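Local coordinates for protein ribulose-1,5-bisphosphate carboxylase/oxygenase large subunit (Rhodopseudomonas palustris, PDB 3QFW) that is a RuBisCO-like protein, probably magnesium-binding, assigned to ribulose-bisphosphate carboxylation, although its true reaction may differ from that of RuBisCO itself, at residues 80-83 with 84-88; 266-270 with 271-275. One frame throughout, in Å; residues are numbered along the deposited sequence.

Contact 1 (80-83 with 84-88); sequences PGQL and LNMLF
Q82 and N85 join their side-chain amides one helical turn apart, an i to i+3 pair on a helix at the subunit interface. N85 ND2 donates to Q82 OE1 at 3.2 Å. The N-H points almost straight at the oxygen, at 176°. The oxygen lies in the amide plane of N85, but the donor sits above the Q82 carbonyl plane. The two amide planes are 73° apart. The Q82 chain runs out with CG opposite the backbone N (chi1 179°) and then bends at chi2, which brings OE1 to N85. Both amide nitrogens have further acceptors: N85 ND2 bonds H167 O of the second subunit, and Q82 NE2 bonds T75 O of its own chain and G168 O of the second subunit. An alanine in place of Q82 would probably leave N85 ND2 with one acceptor fewer and T75 O and G168 O of the second subunit without this donor. The backbone bonds follow the i to i+4 pattern from P80 to L87. P80 O accepts from L84 N at 2.9 Å, G81 O from N85 N at 2.8 Å, Q82 O from M86 N and L83 O from L87 N. The apolar side is carried by L83 and L87, with L83 CG 3.9 Å from L87 CD1. Both leucines rest on I8 of strand 8-15 in the antiparallel sheet, while P80 and L84 pack on helix 236-243, and P80 and L83 touch F112 of helix 106-112.

Contact 2 (266-270 with 271-275); sequences PLLLG and RLFRL
L269 and F273 lie side by side and point the same way. L269 CD2 meets the far part of the ring, 3.5 Å from F273 CE2. Nearer the backbone, L269 CA sits over one ring face in a CH-pi contact, 4.1 Å from the F273 ring centroid. F273 CG stands anti to its carbonyl carbon (chi1 -85°), which lays the ring back over the preceding turn. L268 comes to the CE1 side of the ring, its CD1 4.0 Å from F273 CE1. The same methyl touches L272 CD1 at 4.1 Å, and these two leucines cross at about a right angle. L267 CD1 reaches L272 CG at 3.9 Å. The helix is the crossover of a beta-alpha-beta unit between strands 250-253 and 280-284, in the TIM-barrel catalytic domain of the RuBisCO family. It widens here into a pi-type turn. R271 N, L272 N and F273 N bond back five residues, to P266 O, L267 O and L268 O. R274 N returns to the four-residue spacing, bonding G270 O at 3.2 Å. L269 O is taken by T281 OG1. R271 NH1 bonds V102 O. The R274 guanidinium is gripped by backbone oxygens: NE by N312 O, NH1 by A303 O and D306 O, NH2 by L311 O.

Following the chain from the N terminus, contact 1 comes first, after strands 53-59 and 64-71 of the antiparallel sheet. Contact 2 comes much later, in the catalytic barrel domain. Each lies within one helix, so neither closes a loop. They run in series and neither nest nor cross. The centres of contact 1 and contact 2 are about 14 Å apart. The nearest atoms of the two contacts are about 5 Å apart, without touching. Helix 106-112 touches both, since its F112 also meets L275 of contact 2. I263, just before helix 265-276, meets L84 and F88 of contact 1. Contact 2 also faces helices 231-234 and 294-305, and no other chain touches it.

Contact 1 (80-83 with 84-88)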
loop_
_atom_site.group_PDB
_atom_site.type_symbol
_atom_site.label_atom_id
_atom_site.label_comp_id
_atom_site.label_asym_id
_atom_site.label_seq_id
_atom_site.Cartn_x
_atom_site.Cartn_y
_atom_site.Cartn_z
ATOM N N PRO B 80 7.855 2.425 10.012
ATOM C CA PRO B 80 6.906 3.084 9.101
ATOM C C PRO B 80 5.633 2.278 8.869
ATOM O O PRO B 80 4.529 2.801 9.035
ATOM C CB PRO B 80 7.708 3.228 7.805
ATOM C CG PRO B 80 9.118 3.307 8.255
ATOM C CD PRO B 80 9.211 2.376 9.441
ATOM N N GLY B 81 5.791 1.015 8.498
ATOM C CA GLY B 81 4.651 0.136 8.278
ATOM C C GLY B 81 3.733 0.032 9.488
ATOM O O GLY B 81 2.516 0.180 9.373
ATOM N N GLN B 82 4.317 -0.222 10.652
ATOM C CA GLN B 82 3.544 -0.364 11.884
ATOM C C GLN B 82 2.855 0.927 12.291
ATOM O O GLN B 82 1.738 0.909 12.816
ATOM C CB GLN B 82 4.423 -0.883 13.022
ATOM C CG GLN B 82 3.702 -1.035 14.365
ATOM C CD GLN B 82 2.564 -2.062 14.349
ATOM O OE1 GLN B 82 2.375 -2.796 13.378
ATOM N NE2 GLN B 82 1.794 -2.100 15.431
ATOM N N LEU B 83 3.529 2.048 12.045
ATOM C CA LEU B 83 2.962 3.357 12.321
ATOM C C LEU B 83 1.732 3.559 11.447
ATOM O O LEU B 83 0.674 3.938 11.936
ATOM C CB LEU B 83 3.995 4.466 12.089
ATOM C CG LEU B 83 3.442 5.885 12.272
ATOM C CD1 LEU B 83 2.861 6.047 13.672
ATOM C CD2 LEU B 83 4.517 6.953 11.992
ATOM N N LEU B 84 1.871 3.292 10.154
ATOM C CA LEU B 84 0.737 3.364 9.251
ATOM C C LEU B 84 -0.367 2.394 9.727
ATOM O O LEU B 84 -1.553 2.751 9.806
ATOM C CB LEU B 84 1.202 3.035 7.832
ATOM C CG LEU B 84 0.513 3.708 6.647
ATOM C CD1 LEU B 84 -0.326 4.886 7.104
ATOM C CD2 LEU B 84 1.558 4.156 5.609
ATOM N N ASN B 85 0.027 1.162 10.034
ATOM C CA ASN B 85 -0.905 0.164 10.576
ATOM C C ASN B 85 -1.753 0.721 11.722
ATOM O O ASN B 85 -2.978 0.675 11.678
ATOM C CB ASN B 85 -0.134 -1.088 11.017
ATOM C CG ASN B 85 -1.037 -2.292 11.274
ATOM O OD1 ASN B 85 -2.132 -2.411 10.717
ATOM N ND2 ASN B 85 -0.570 -3.193 12.124
ATOM N N MET B 86 -1.108 1.290 12.737
ATOM C CA MET B 86 -1.858 1.818 13.876
ATOM C C MET B 86 -2.650 3.090 13.520
ATOM O O MET B 86 -3.718 3.341 14.089
ATOM C CB MET B 86 -0.944 2.065 15.092
ATOM C CG MET B 86 -0.497 0.796 15.871
ATOM S SD MET B 86 -1.617 -0.652 15.926
ATOM C CE MET B 86 -0.887 -1.636 14.654
ATOM N N LEU B 87 -2.134 3.890 12.582
ATOM C CA LEU B 87 -2.850 5.097 12.181
ATOM C C LEU B 87 -4.115 4.801 11.395
ATOM O O LEU B 87 -5.144 5.443 11.615
ATOM C CB LEU B 87 -1.959 6.043 11.360
ATOM C CG LEU B 87 -0.821 6.696 12.126
ATOM C CD1 LEU B 87 0.065 7.461 11.158
ATOM C CD2 LEU B 87 -1.381 7.623 13.207
ATOM N N PHE B 88 -4.047 3.839 10.476
ATOM C CA PHE B 88 -5.148 3.662 9.532
ATOM C C PHE B 88 -5.359 2.252 8.986
ATOM O O PHE B 88 -6.150 2.073 8.062
ATOM C CB PHE B 88 -4.950 4.599 8.344
ATOM C CG PHE B 88 -6.228 5.001 7.671
ATOM C CD1 PHE B 88 -7.349 5.334 8.422
ATOM C CD2 PHE B 88 -6.299 5.076 6.290
ATOM C CE1 PHE B 88 -8.529 5.716 7.806
ATOM C CE2 PHE B 88 -7.475 5.463 5.662
ATOM C CZ PHE B 88 -8.590 5.784 6.418
#

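Contact 2 (266-270 with 271-275)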
loop_
_atom_site.group_PDB
_atom_site.type_symbol
_atom_site.label_atom_id
_atom_site.label_comp_id
_atom_site.label_asym_id
_atom_site.label_seq_id
_atom_site.Cartn_x
_atom_site.Cartn_y
_atom_site.Cartn_z
ATOM N N PRO B 266 -1.958 15.716 1.449
ATOM C CA PRO B 266 -0.887 16.529 2.036
ATOM C C PRO B 266 -0.175 15.787 3.164
ATOM O O PRO B 266 1.045 15.844 3.268
ATOM C CB PRO B 266 -1.622 17.781 2.548
ATOM C CG PRO B 266 -2.845 17.877 1.676
ATOM C CD PRO B 266 -3.251 16.421 1.424
ATOM N N LEU B 267 -0.932 15.063 3.986
ATOM C CA LEU B 267 -0.339 14.323 5.084
ATOM C C LEU B 267 0.590 13.220 4.563
ATOM O O LEU B 267 1.706 13.049 5.064
ATOM C CB LEU B 267 -1.449 13.704 5.941
ATOM C CG LEU B 267 -0.993 12.576 6.866
ATOM C CD1 LEU B 267 -0.042 13.101 7.933
ATOM C CD2 LEU B 267 -2.193 11.878 7.513
ATOM N N LEU B 268 0.122 12.475 3.563
ATOM C CA LEU B 268 0.856 11.315 3.065
ATOM C C LEU B 268 2.049 11.671 2.173
ATOM O O LEU B 268 3.188 11.326 2.482
ATOM C CB LEU B 268 -0.087 10.357 2.326
ATOM C CG LEU B 268 0.551 9.049 1.853
ATOM C CD1 LEU B 268 1.172 8.314 3.025
ATOM C CD2 LEU B 268 -0.491 8.169 1.145
ATOM N N LEU B 269 1.777 12.352 1.066
ATOM C CA LEU B 269 2.811 12.694 0.089
ATOM C C LEU B 269 3.732 13.799 0.593
ATOM O O LEU B 269 4.911 13.867 0.227
ATOM C CB LEU B 269 2.161 13.170 -1.204
ATOM C CG LEU B 269 1.132 12.242 -1.847
ATOM C CD1 LEU B 269 0.798 12.785 -3.222
ATOM C CD2 LEU B 269 1.657 10.823 -1.948
ATOM N N GLY B 270 3.178 14.682 1.413
ATOM C CA GLY B 270 3.942 15.768 1.984
ATOM C C GLY B 270 4.663 15.358 3.250
ATOM O O GLY B 270 5.873 15.153 3.245
ATOM N N ARG B 271 3.915 15.233 4.341
ATOM C CA ARG B 271 4.525 15.069 5.652
ATOM C C ARG B 271 5.156 13.695 5.828
ATOM O O ARG B 271 6.344 13.581 6.128
ATOM C CB ARG B 271 3.498 15.343 6.761
ATOM C CG ARG B 271 3.973 14.970 8.164
ATOM C CD ARG B 271 3.101 15.600 9.239
ATOM N NE ARG B 271 3.431 17.019 9.398
ATOM C CZ ARG B 271 2.883 17.823 10.301
ATOM N NH1 ARG B 271 1.961 17.356 11.134
ATOM N NH2 ARG B 271 3.264 19.095 10.382
ATOM N N LEU B 272 4.366 12.644 5.626
ATOM C CA LEU B 272 4.853 11.302 5.913
ATOM C C LEU B 272 5.975 10.876 4.974
ATOM O O LEU B 272 6.967 10.307 5.420
ATOM C CB LEU B 272 3.708 10.291 5.899
ATOM C CG LEU B 272 2.675 10.471 7.023
ATOM C CD1 LEU B 272 1.603 9.390 6.940
ATOM C CD2 LEU B 272 3.331 10.466 8.404
ATOM N N PHE B 273 5.806 11.116 3.676
ATOM C CA PHE B 273 6.863 10.800 2.714
ATOM C C PHE B 273 8.179 11.508 3.098
ATOM O O PHE B 273 9.245 10.882 3.132
ATOM C CB PHE B 273 6.435 11.176 1.289
ATOM C CG PHE B 273 5.618 10.106 0.575
ATOM C CD1 PHE B 273 5.043 9.039 1.274
ATOM C CD2 PHE B 273 5.418 10.177 -0.795
ATOM C CE1 PHE B 273 4.300 8.072 0.599
ATOM C CE2 PHE B 273 4.692 9.203 -1.474
ATOM C CZ PHE B 273 4.126 8.159 -0.774
ATOM N N ARG B 274 8.081 12.805 3.400
ATOM C CA ARG B 274 9.209 13.606 3.898
ATOM C C ARG B 274 9.830 13.000 5.168
ATOM O O ARG B 274 11.046 12.811 5.252
ATOM C CB ARG B 274 8.725 15.028 4.186
ATOM C CG ARG B 274 9.756 15.950 4.890
ATOM C CD ARG B 274 9.102 17.256 5.293
ATOM N NE ARG B 274 10.045 18.221 5.881
ATOM C CZ ARG B 274 9.681 19.416 6.322
ATOM N NH1 ARG B 274 8.408 19.783 6.230
ATOM N NH2 ARG B 274 10.580 20.242 6.855
ATOM N N LEU B 275 8.982 12.694 6.147
ATOM C CA LEU B 275 9.418 12.069 7.390
ATOM C C LEU B 275 10.258 10.819 7.101
ATOM O O LEU B 275 11.311 10.605 7.702
ATOM C CB LEU B 275 8.189 11.676 8.235
ATOM C CG LEU B 275 8.418 10.986 9.582
ATOM C CD1 LEU B 275 9.010 11.963 10.591
ATOM C CD2 LEU B 275 7.132 10.396 10.145
#